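DNA helicase RecQ (Deinococcus radiodurans, PDB 4Q48) probably couples ATP hydrolysis to unwinding of duplex DNA by 3'-5' translocation, this chain being its catalytic core of helicase, zinc-binding and RQC domains. Local coordinates at residues Ser71-Ile74 / Ala75-Lys78; Pro122-Leu126 / Met127-Leu131; Phe207-Asn211 / Ile212-Val216; Lys254-Ala258 / Gln259-Ala263; Cys401-Leu405 / Asn406-Val410. All coordinates share one frame; numbering follows the deposited sequence.

Contact 1. Residues Ser71-Ile74 / Ala75-Lys78; sequences SPLI and ALMK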
# COMPACT_ATOMS: atom_id res chain seq x y z
N SER A 71 12.48 12.05 6.34
CA SER A 71 12.14 11.59 4.99
C SER A 71 13.39 11.39 4.11
O SER A 71 14.35 12.18 4.16
CB SER A 71 11.17 12.57 4.30
OG SER A 71 11.13 12.35 2.89
N PRO A 72 13.37 10.33 3.30
CA PRO A 72 14.42 10.05 2.33
C PRO A 72 14.36 10.91 1.07
O PRO A 72 15.38 11.10 0.41
CB PRO A 72 14.20 8.58 1.99
CG PRO A 72 12.82 8.23 2.49
CD PRO A 72 12.23 9.41 3.16
N LEU A 73 13.18 11.45 0.76
CA LEU A 73 12.98 12.19 -0.49
C LEU A 73 13.60 13.58 -0.46
O LEU A 73 12.89 14.59 -0.46
CB LEU A 73 11.47 12.30 -0.79
CG LEU A 73 10.62 11.05 -0.56
CD1 LEU A 73 9.15 11.31 -0.80
CD2 LEU A 73 11.10 9.92 -1.46
N ILE A 74 14.93 13.63 -0.47
CA ILE A 74 15.62 14.89 -0.30
C ILE A 74 15.59 15.65 -1.62
O ILE A 74 15.60 16.89 -1.64
CB ILE A 74 17.09 14.69 0.21
CG1 ILE A 74 18.05 14.24 -0.90
CG2 ILE A 74 17.13 13.68 1.35
CD1 ILE A 74 19.44 13.85 -0.38
N ALA A 75 15.52 14.90 -2.72
CA ALA A 75 15.35 15.48 -4.05
C ALA A 75 13.97 16.14 -4.16
O ALA A 75 13.84 17.24 -4.70
CB ALA A 75 15.53 14.40 -5.12
N LEU A 76 12.95 15.45 -3.65
CA LEU A 76 11.59 15.99 -3.61
C LEU A 76 11.49 17.14 -2.62
O LEU A 76 10.80 18.12 -2.89
CB LEU A 76 10.57 14.90 -3.22
CG LEU A 76 9.11 15.33 -2.96
CD1 LEU A 76 8.53 16.13 -4.13
CD2 LEU A 76 8.21 14.15 -2.62
N MET A 77 12.23 17.03 -1.52
CA MET A 77 12.12 17.94 -0.38
C MET A 77 11.92 19.42 -0.72
O MET A 77 10.93 20.03 -0.31
CB MET A 77 13.38 17.83 0.50
CG MET A 77 13.32 16.87 1.70
SD MET A 77 14.85 16.99 2.69
CE MET A 77 14.79 15.50 3.69
N LYS A 78 12.81 19.98 -1.55
CA LYS A 78 12.95 21.43 -1.65
C LYS A 78 11.72 22.19 -2.12
O LYS A 78 11.70 23.42 -2.05
CB LYS A 78 14.14 21.79 -2.55
CG LYS A 78 15.48 21.38 -1.97
CD LYS A 78 15.90 20.00 -2.48
CE LYS A 78 17.26 19.62 -1.91
NZ LYS A 78 17.96 18.59 -2.73

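Contact 2. Residues Pro122-Leu126 / Met127-Leu131; sequences PERLL and MPRTL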
# COMPACT_ATOMS: atom_id res chain seq x y z
N PRO A 122 17.52 11.01 6.85
CA PRO A 122 17.89 10.05 7.89
C PRO A 122 19.39 10.05 8.15
O PRO A 122 19.86 9.88 9.27
CB PRO A 122 17.46 8.71 7.29
CG PRO A 122 16.39 9.06 6.33
CD PRO A 122 16.74 10.39 5.77
N GLU A 123 20.13 10.26 7.07
CA GLU A 123 21.58 10.28 7.10
C GLU A 123 22.05 11.39 8.05
O GLU A 123 22.92 11.17 8.90
CB GLU A 123 22.12 10.46 5.67
CG GLU A 123 23.45 11.16 5.53
CD GLU A 123 23.32 12.67 5.55
OE1 GLU A 123 22.24 13.18 5.16
OE2 GLU A 123 24.29 13.35 5.97
N ARG A 124 21.46 12.58 7.92
CA ARG A 124 21.77 13.65 8.84
C ARG A 124 21.29 13.34 10.27
O ARG A 124 22.05 13.49 11.21
CB ARG A 124 21.16 14.97 8.36
CG ARG A 124 21.82 16.20 8.95
CD ARG A 124 23.22 16.32 8.41
NE ARG A 124 23.89 17.52 8.89
CZ ARG A 124 25.08 17.91 8.47
NH1 ARG A 124 25.71 17.19 7.55
NH2 ARG A 124 25.63 19.02 8.96
N LEU A 125 20.04 12.89 10.42
CA LEU A 125 19.43 12.70 11.72
C LEU A 125 20.17 11.72 12.63
O LEU A 125 20.30 11.96 13.83
CB LEU A 125 17.99 12.22 11.58
CG LEU A 125 17.34 11.79 12.90
CD1 LEU A 125 17.08 13.01 13.74
CD2 LEU A 125 16.04 11.01 12.70
N LEU A 126 20.66 10.63 12.07
CA LEU A 126 21.16 9.55 12.92
C LEU A 126 22.59 9.80 13.36
O LEU A 126 23.10 9.08 14.22
CB LEU A 126 21.03 8.20 12.19
CG LEU A 126 19.59 7.78 11.91
CD1 LEU A 126 19.51 6.88 10.69
CD2 LEU A 126 19.02 7.09 13.12
N MET A 127 23.23 10.81 12.77
CA MET A 127 24.58 11.22 13.19
C MET A 127 24.58 11.61 14.68
O MET A 127 23.71 12.39 15.14
CB MET A 127 25.08 12.40 12.35
CG MET A 127 25.43 12.11 10.90
SD MET A 127 25.93 13.65 10.09
CE MET A 127 26.71 13.00 8.60
N PRO A 128 25.56 11.09 15.46
CA PRO A 128 25.58 11.29 16.92
C PRO A 128 25.56 12.78 17.29
O PRO A 128 24.91 13.20 18.24
CB PRO A 128 26.89 10.62 17.35
CG PRO A 128 27.21 9.66 16.25
CD PRO A 128 26.75 10.36 15.00
N ARG A 129 26.25 13.57 16.48
CA ARG A 129 26.24 15.01 16.65
C ARG A 129 24.83 15.59 16.49
O ARG A 129 24.40 16.42 17.30
CB ARG A 129 27.21 15.66 15.67
CG ARG A 129 27.32 17.12 15.82
CD ARG A 129 27.87 17.72 14.56
NE ARG A 129 28.00 19.17 14.63
CZ ARG A 129 27.22 20.00 13.97
NH1 ARG A 129 26.25 19.51 13.21
NH2 ARG A 129 27.39 21.32 14.07
N THR A 130 24.12 15.17 15.45
CA THR A 130 22.80 15.73 15.18
C THR A 130 21.81 15.44 16.33
O THR A 130 21.04 16.30 16.73
CB THR A 130 22.22 15.18 13.85
OG1 THR A 130 23.09 15.52 12.77
CG2 THR A 130 20.82 15.74 13.57
N LEU A 131 21.88 14.23 16.87
CA LEU A 131 20.97 13.85 17.95
C LEU A 131 21.23 14.69 19.20
O LEU A 131 20.33 14.97 19.98
CB LEU A 131 21.12 12.35 18.23
CG LEU A 131 20.46 11.49 17.14
CD1 LEU A 131 21.08 10.12 17.13
CD2 LEU A 131 18.94 11.38 17.29

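Contact 3. Residues Phe207-Asn211 / Ile212-Val216; sequences FDRPN and IQYRV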
# COMPACT_ATOMS: atom_id res chain seq x y z
N PHE A 207 -8.66 4.59 1.62
CA PHE A 207 -7.95 4.46 0.35
C PHE A 207 -8.96 4.39 -0.81
O PHE A 207 -8.60 4.48 -1.99
CB PHE A 207 -7.07 3.22 0.36
CG PHE A 207 -5.85 3.37 1.21
CD1 PHE A 207 -5.94 3.24 2.60
CD2 PHE A 207 -4.61 3.63 0.63
CE1 PHE A 207 -4.80 3.37 3.40
CE2 PHE A 207 -3.47 3.77 1.43
CZ PHE A 207 -3.57 3.63 2.82
N ASP A 208 -10.22 4.22 -0.46
CA ASP A 208 -11.20 3.98 -1.47
C ASP A 208 -11.29 5.16 -2.44
O ASP A 208 -11.05 6.32 -2.09
CB ASP A 208 -12.57 3.71 -0.85
CG ASP A 208 -13.56 3.18 -1.86
OD1 ASP A 208 -13.11 2.73 -2.95
OD2 ASP A 208 -14.78 3.21 -1.58
N ARG A 209 -11.55 4.82 -3.69
CA ARG A 209 -11.82 5.80 -4.71
C ARG A 209 -13.12 5.38 -5.39
O ARG A 209 -13.12 4.83 -6.47
CB ARG A 209 -10.65 5.90 -5.69
CG ARG A 209 -9.30 6.22 -5.03
CD ARG A 209 -9.12 7.72 -4.76
NE ARG A 209 -9.52 8.60 -5.87
CZ ARG A 209 -8.76 8.84 -6.94
NH1 ARG A 209 -7.55 8.30 -7.06
NH2 ARG A 209 -9.20 9.65 -7.88
N PRO A 210 -14.25 5.63 -4.73
CA PRO A 210 -15.57 5.14 -5.15
C PRO A 210 -15.94 5.37 -6.64
O PRO A 210 -16.71 4.60 -7.23
CB PRO A 210 -16.52 5.93 -4.25
CG PRO A 210 -15.69 6.21 -3.03
CD PRO A 210 -14.33 6.48 -3.53
N ASN A 211 -15.40 6.44 -7.24
CA ASN A 211 -15.80 6.80 -8.58
C ASN A 211 -15.02 6.00 -9.62
O ASN A 211 -15.39 5.98 -10.81
CB ASN A 211 -15.66 8.32 -8.80
CG ASN A 211 -14.25 8.81 -8.62
OD1 ASN A 211 -13.64 8.57 -7.57
ND2 ASN A 211 -13.72 9.50 -9.62
N ILE A 212 -13.99 5.30 -9.16
CA ILE A 212 -13.23 4.41 -10.03
C ILE A 212 -13.84 3.03 -9.95
O ILE A 212 -13.87 2.43 -8.86
CB ILE A 212 -11.76 4.32 -9.63
CG1 ILE A 212 -11.11 5.71 -9.66
CG2 ILE A 212 -11.03 3.35 -10.54
CD1 ILE A 212 -9.70 5.73 -9.10
N GLN A 213 -14.33 2.52 -11.09
CA GLN A 213 -14.86 1.16 -11.16
C GLN A 213 -13.74 0.16 -11.49
O GLN A 213 -13.03 0.36 -12.47
CB GLN A 213 -15.98 1.07 -12.18
CG GLN A 213 -16.31 -0.35 -12.56
CD GLN A 213 -17.63 -0.52 -13.29
OE1 GLN A 213 -17.71 -1.23 -14.31
NE2 GLN A 213 -18.67 0.13 -12.78
N TYR A 214 -13.56 -0.88 -10.67
CA TYR A 214 -12.44 -1.82 -10.90
C TYR A 214 -12.82 -3.07 -11.72
O TYR A 214 -13.83 -3.73 -11.44
CB TYR A 214 -11.80 -2.25 -9.57
CG TYR A 214 -11.16 -1.09 -8.84
CD1 TYR A 214 -9.84 -0.72 -9.08
CD2 TYR A 214 -11.90 -0.34 -7.94
CE1 TYR A 214 -9.27 0.35 -8.42
CE2 TYR A 214 -11.36 0.74 -7.29
CZ TYR A 214 -10.04 1.08 -7.52
OH TYR A 214 -9.53 2.16 -6.84
N ARG A 215 -12.03 -3.34 -12.76
CA ARG A 215 -12.22 -4.52 -13.59
C ARG A 215 -10.93 -5.25 -13.93
O ARG A 215 -9.96 -4.64 -14.40
CB ARG A 215 -12.90 -4.17 -14.91
CG ARG A 215 -14.32 -3.66 -14.82
CD ARG A 215 -14.83 -3.48 -16.23
NE ARG A 215 -15.72 -2.34 -16.29
CZ ARG A 215 -16.09 -1.75 -17.42
NH1 ARG A 215 -15.62 -2.22 -18.56
NH2 ARG A 215 -16.91 -0.71 -17.38
N VAL A 216 -10.96 -6.56 -13.72
CA VAL A 216 -9.88 -7.44 -14.13
C VAL A 216 -10.53 -8.58 -14.92
O VAL A 216 -11.59 -9.06 -14.56
CB VAL A 216 -9.09 -7.99 -12.92
CG1 VAL A 216 -7.96 -8.85 -13.38
CG2 VAL A 216 -8.57 -6.84 -12.04

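Contact 4. Residues Lys254-Ala258 / Gln259-Ala263; sequences KWLQA and QGIDA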
# COMPACT_ATOMS: atom_id res chain seq x y z
N LYS A 254 1.80 3.23 -31.38
CA LYS A 254 1.58 3.55 -32.79
C LYS A 254 0.48 2.66 -33.38
O LYS A 254 -0.15 3.02 -34.39
CB LYS A 254 2.85 3.49 -33.64
CG LYS A 254 2.92 4.78 -34.50
CD LYS A 254 3.93 4.80 -35.65
CE LYS A 254 3.45 5.71 -36.81
NZ LYS A 254 2.40 6.72 -36.42
N TRP A 255 0.22 1.53 -32.75
CA TRP A 255 -0.93 0.72 -33.15
C TRP A 255 -2.20 1.51 -32.88
O TRP A 255 -3.16 1.47 -33.65
CB TRP A 255 -0.95 -0.62 -32.40
CG TRP A 255 -2.06 -1.51 -32.80
CD1 TRP A 255 -2.09 -2.38 -33.84
CD2 TRP A 255 -3.32 -1.65 -32.13
NE1 TRP A 255 -3.30 -3.04 -33.89
CE2 TRP A 255 -4.07 -2.61 -32.84
CE3 TRP A 255 -3.88 -1.05 -31.00
CZ2 TRP A 255 -5.35 -2.98 -32.46
CZ3 TRP A 255 -5.16 -1.41 -30.63
CH2 TRP A 255 -5.88 -2.37 -31.36
N LEU A 256 -2.20 2.24 -31.77
CA LEU A 256 -3.36 3.04 -31.44
C LEU A 256 -3.52 4.20 -32.43
O LEU A 256 -4.61 4.42 -32.97
CB LEU A 256 -3.27 3.55 -30.01
CG LEU A 256 -3.72 2.53 -28.96
CD1 LEU A 256 -3.53 3.10 -27.55
CD2 LEU A 256 -5.16 2.10 -29.19
N GLN A 257 -2.42 4.92 -32.68
CA GLN A 257 -2.42 6.01 -33.66
C GLN A 257 -2.99 5.53 -35.00
O GLN A 257 -3.82 6.21 -35.62
CB GLN A 257 -1.01 6.57 -33.84
CG GLN A 257 -0.42 7.28 -32.62
CD GLN A 257 1.07 7.60 -32.79
OE1 GLN A 257 1.54 7.76 -33.91
NE2 GLN A 257 1.80 7.70 -31.68
N ALA A 258 -2.59 4.32 -35.40
CA ALA A 258 -3.05 3.69 -36.64
C ALA A 258 -4.56 3.56 -36.73
O ALA A 258 -5.09 3.53 -37.83
CB ALA A 258 -2.40 2.31 -36.80
N GLN A 259 -5.25 3.48 -35.60
CA GLN A 259 -6.70 3.30 -35.63
C GLN A 259 -7.41 4.63 -35.34
O GLN A 259 -8.62 4.68 -35.14
CB GLN A 259 -7.14 2.25 -34.61
CG GLN A 259 -6.15 1.12 -34.46
CD GLN A 259 -6.41 -0.04 -35.38
OE1 GLN A 259 -7.56 -0.33 -35.75
NE2 GLN A 259 -5.34 -0.73 -35.77
N GLY A 260 -6.64 5.72 -35.34
CA GLY A 260 -7.18 7.06 -35.25
C GLY A 260 -7.27 7.60 -33.85
O GLY A 260 -7.85 8.66 -33.62
N ILE A 261 -6.64 6.89 -32.91
CA ILE A 261 -6.56 7.29 -31.50
C ILE A 261 -5.29 8.11 -31.25
O ILE A 261 -4.20 7.65 -31.58
CB ILE A 261 -6.54 6.06 -30.57
CG1 ILE A 261 -7.80 5.23 -30.73
CG2 ILE A 261 -6.39 6.48 -29.13
CD1 ILE A 261 -7.99 4.29 -29.61
N ASP A 262 -5.42 9.27 -30.62
CA ASP A 262 -4.25 10.14 -30.45
C ASP A 262 -3.34 9.68 -29.31
O ASP A 262 -3.26 10.31 -28.25
CB ASP A 262 -4.69 11.59 -30.23
CG ASP A 262 -3.50 12.55 -30.13
OD1 ASP A 262 -2.38 12.17 -30.55
OD2 ASP A 262 -3.68 13.67 -29.60
N ALA A 263 -2.63 8.57 -29.55
CA ALA A 263 -1.79 7.96 -28.53
C ALA A 263 -0.34 8.44 -28.57
O ALA A 263 0.20 8.74 -29.63
CB ALA A 263 -1.83 6.47 -28.67

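Contact 5. Residues Cys401-Leu405 / Asn406-Val410; sequences CDVCL and NPPRV. With ZN (zinc ion), chain C.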
# COMPACT_ATOMS: atom_id res chain seq x y z
N CYS A 401 -17.75 -2.81 -9.02
CA CYS A 401 -16.63 -3.56 -9.57
C CYS A 401 -17.19 -4.70 -10.42
O CYS A 401 -18.38 -5.03 -10.31
CB CYS A 401 -15.71 -4.08 -8.46
SG CYS A 401 -16.38 -5.44 -7.54
N ASP A 402 -16.36 -5.24 -11.32
CA ASP A 402 -16.87 -6.26 -12.23
C ASP A 402 -17.34 -7.51 -11.50
O ASP A 402 -18.28 -8.14 -11.94
CB ASP A 402 -15.83 -6.60 -13.28
CG ASP A 402 -14.55 -7.13 -12.69
OD1 ASP A 402 -14.38 -7.10 -11.44
OD2 ASP A 402 -13.69 -7.53 -13.51
N VAL A 403 -16.72 -7.85 -10.38
CA VAL A 403 -17.19 -9.00 -9.60
C VAL A 403 -18.58 -8.75 -9.02
O VAL A 403 -19.46 -9.61 -9.12
CB VAL A 403 -16.21 -9.31 -8.45
CG1 VAL A 403 -16.83 -10.27 -7.43
CG2 VAL A 403 -14.89 -9.85 -9.00
N CYS A 404 -18.77 -7.57 -8.43
CA CYS A 404 -20.05 -7.16 -7.86
C CYS A 404 -21.17 -7.12 -8.91
O CYS A 404 -22.28 -7.60 -8.67
CB CYS A 404 -19.92 -5.78 -7.19
SG CYS A 404 -19.53 -5.80 -5.49
N LEU A 405 -20.85 -6.57 -10.09
CA LEU A 405 -21.85 -6.33 -11.13
C LEU A 405 -22.10 -7.58 -11.98
O LEU A 405 -23.21 -7.80 -12.46
CB LEU A 405 -21.41 -5.16 -12.03
CG LEU A 405 -21.24 -3.76 -11.42
CD1 LEU A 405 -20.51 -2.78 -12.36
CD2 LEU A 405 -22.59 -3.21 -10.99
N ASN A 406 -21.09 -8.42 -12.12
CA ASN A 406 -21.25 -9.63 -12.90
C ASN A 406 -20.67 -10.79 -12.13
O ASN A 406 -19.58 -11.26 -12.44
CB ASN A 406 -20.59 -9.45 -14.26
CG ASN A 406 -20.99 -8.13 -14.90
OD1 ASN A 406 -22.12 -7.97 -15.36
ND2 ASN A 406 -20.07 -7.16 -14.89
N PRO A 407 -21.41 -11.22 -11.10
CA PRO A 407 -20.95 -12.24 -10.15
C PRO A 407 -20.54 -13.53 -10.84
O PRO A 407 -21.35 -14.05 -11.62
CB PRO A 407 -22.19 -12.46 -9.26
CG PRO A 407 -22.99 -11.19 -9.39
CD PRO A 407 -22.77 -10.73 -10.80
N PRO A 408 -19.31 -14.03 -10.58
CA PRO A 408 -18.93 -15.28 -11.23
C PRO A 408 -19.56 -16.47 -10.50
O PRO A 408 -20.09 -16.27 -9.41
CB PRO A 408 -17.39 -15.27 -11.13
CG PRO A 408 -17.04 -14.23 -10.09
CD PRO A 408 -18.30 -13.59 -9.59
N ARG A 409 -19.52 -17.67 -11.08
CA ARG A 409 -20.09 -18.83 -10.40
C ARG A 409 -19.09 -19.28 -9.33
O ARG A 409 -17.86 -19.34 -9.57
CB ARG A 409 -20.43 -19.97 -11.36
CG ARG A 409 -20.99 -19.52 -12.70
CD ARG A 409 -21.47 -20.70 -13.59
NE ARG A 409 -22.34 -21.63 -12.88
CZ ARG A 409 -22.12 -22.94 -12.78
NH1 ARG A 409 -21.03 -23.48 -13.33
NH2 ARG A 409 -22.99 -23.71 -12.12
N VAL A 410 -19.61 -19.52 -8.12
CA VAL A 410 -18.72 -19.80 -7.01
C VAL A 410 -18.93 -21.16 -6.35
O VAL A 410 -20.04 -21.65 -6.20
CB VAL A 410 -18.83 -18.70 -5.94
CG1 VAL A 410 -18.31 -17.38 -6.48
CG2 VAL A 410 -20.25 -18.57 -5.43
ZN ZN C . -17.42 -4.68 -5.63

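Contact 1. Residues Ser71-Ile74 / Ala75-Lys78
Met77 reaches back along the first helical turn to lie over Ile74 and end near Ser71. Its CG is 3.6 Å from Ile74 CA, its SD 3.7 Å from the same carbon. Beyond CG the chain is extended, which carries CE on to Ile74 CG2 at 3.8 Å and to the backbone oxygen of Ser71. A long, unbranched and apolar residue suits this course. With an alanine in place of Met77, Ile74 CG2 would probably lose its methyl partner and a gap would open beside Ile74. The Leu73 and Leu76 side chains run alongside each other in the same direction, CD1 of Leu73 meeting CD2 of Leu76 at 3.5 Å. Lys78 bends at its second torsion (94°), folding NZ back to a weak bond with Ile74 O.

Two bonds set this arrangement up. Leu73 O accepts from Met77 N at 2.7 Å, and before it Ser71 OG accepts from Leu73 N at 3.1 Å in an ST turn, a role its short hydroxyl arm fits.

The segment resembles motif Ia of RecQ helicases. It leads from strand 66-70 into helix 74-84, with Met77 and Lys78 against Phe93 of strand 91-94 and Pro72 and Leu73 against Glu146 of the DEAH sequence.

Contact 2. Residues Pro122-Leu126 / Met127-Leu131
Thr130 OG1 donates to the backbone oxygen of Arg124 at 2.8 Å, approaching from above the carbonyl plane rather than along a lone pair. The hydroxyl lies beside its own backbone N (chi1 -60°), which turns it back to the preceding helix while CG2 sits 3.8 Å from Leu125 CA. Arg124 O also receives a weak bond from Met127 N, so one oxygen of helix 122-125 has two donors. A valine in place of Thr130 would probably leave Arg124 O with only the weak bond from Met127 N among the bonds described. Met127, at the N-cap of helix 128-135, offers its own carbonyl to Leu131 N at 3.1 Å and, weakly, to Thr130 N. Pro128 suits the first helical position, whose backbone N would have no carbonyl of the helix to donate to.

These two short helices follow strand 117-120 of the first RecA-like domain; the PERL sequence is consistent with helicase motif Ib. Arg129 NH1 has a salt bridge to Glu107 on helix 100-111, a helix that Arg124 also touches. That acid probably eases the approach of Arg124 NH2 to Arg129 NH1, 4.3 Å apart. Met127 CE extends to within 3.6 Å of Glu123 OE2.

Contact 3. Residues Phe207-Asn211 / Ile212-Val216
Arg209 and Ile212 meet through both backbone and side chain. Among the hydrogen bonds, Ile212 N gives to Arg209 O at 2.9 Å and closes a type I beta turn, in which Pro210, with its fixed phi, fits the second position. Asn211 ND2 reaches past the turn to the carbonyls of Gly328 and Leu332, and Arg209 NH1 to that of Gly325.

The apolar contacts centre on Ile212. Its CD1 touches Arg209 CB at 3.5 Å and lies 3.8 Å above the guanidinium plane, over the middle of the group. Arginine's bends at chi2 (-82°) and chi3 (-44°) curl the chain round the methyl. The other branch, CG2, stands 3.9 Å above the Tyr214 ring, toward its rim, so a beta-branched residue serves two flat groups at once.

Along the strand the interaction is polar. Arg215 grips Gln213 OE1 side-on, with NE at 3.0 Å and NH2 at 3.2 Å; NE meets a lone pair of OE1 in the amide plane, whereas NH2 comes from above that plane. Gln213 NE2 is held by Asn400, and Arg215 NH1 pairs with Glu233.

The turn starts strand 212-218, the outermost strand beside 334-340 in the parallel sheet of the second RecA-like domain, where Tyr214 packs against zinc ligand Cys401.

Contact 4. Residues Lys254-Ala258 / Gln259-Ala263
Leu256 O is gripped by two backbone donors, Gln259 N at 2.9 Å and Ile261 N at 3.2 Å, which reach it from opposite faces of its carbonyl plane. With Gly260 N donating to Gln257 O, this is a Schellman motif closing helix 246-258. Gly260 occupies the C-prime position with a positive phi of 93°; a CB there would press on the carbonyl oxygen of Gln259, and glycine avoids this.

The motif's hydrophobic partner pair is present too: Leu256 CD2 crosses to Ile261 CD1 at 3.6 Å. Ala263 adds its methyl, 3.5 Å from Leu256 CB, its small size allowing the chain to run close to the helix.

Gln257 carries the longer-reaching polar link. With the chain extended beyond CG, NE2 donates to Ala263 O at 2.8 Å, tilted from the amide plane and above that of the carbonyl, while OE1 accepts from Lys254 NZ at 2.8 Å. Both ends of the amide are thus engaged, which fixes its rotation. Gln259 instead bends at chi2 (-91°) and brings NE2 over one face of Trp255, 3.5 Å above the indole and toward its rim, with ring and amide planes 31° apart.

Trp255 also makes a cation-pi contact with Lys223. Leu227 of helix 222-233 backs Trp255, Gln259 and Ile261, while Leu256 and Ile261 face Cys291 and Ile289 of strand 289-292; the chain then enters strand 263-266, outermost in the second parallel sheet.

Contact 5. Residues Cys401-Leu405 / Asn406-Val410
Pro407 lays its ring against the carbonyls at the end of helix 402-405. From CB, 3.9 Å from Val403 O, the ring passes to CG, 3.7 Å from Cys404 O, and closes through CD, 3.4 Å from Leu405 O. The ring nitrogen has no hydrogen to offer Val403 O; Pro407 CA makes a C-H...O contact with it instead, at 3.2 Å. Proline therefore suits a place where the helix stops. The last regular bond is Asn406 N to Asp402 O, 2.8 Å, and Asn406 then leaves helical angles. Pro408 adds an apolar touch, its CD meeting Val403 CG1.

At the helix's other end Cys401 is the N-cap. Its SG stands between backbone N and carbonyl carbon (chi1 73°), where it accepts from Cys404 N at 3.3 Å and binds zinc at 2.3 Å. Cys404 SG, one turn on, completes this half of the site at 2.4 Å. The capping N-H would probably help stabilise negative charge on the sulfur. Asp402 is held by Arg382 and by Val216 N of strand 212-218.

With Cys381 and Cys398, the two cysteines form the Cys4 zinc site characteristic of the RecQ zinc-binding domain, with residues 406-410 running on toward strand 410-412.

How the contacts relate
The five contacts follow one another along the chain and fall into groups by domain. Contacts 1 and 2, with centres 16 Å apart, both belong to the first RecA-like domain, following strands 66-70 and 117-120 of its parallel sheet, and touch where Ser71 and Pro72 pack on Pro122. Contact 3 opens the second RecA-like sheet at one outermost strand, 212-218; contact 4, about 27 Å from it centre to centre, leads into the other, 263-266. Contact 5 has its centre 14 Å from that of contact 3 and touches it, Asp402 being probably hydrogen-bonded there. Contacts 2 and 5, with centres 53 Å apart, lie on opposite sides of the chain's centre, spanning the core from the first RecA-like domain to the zinc-binding domain.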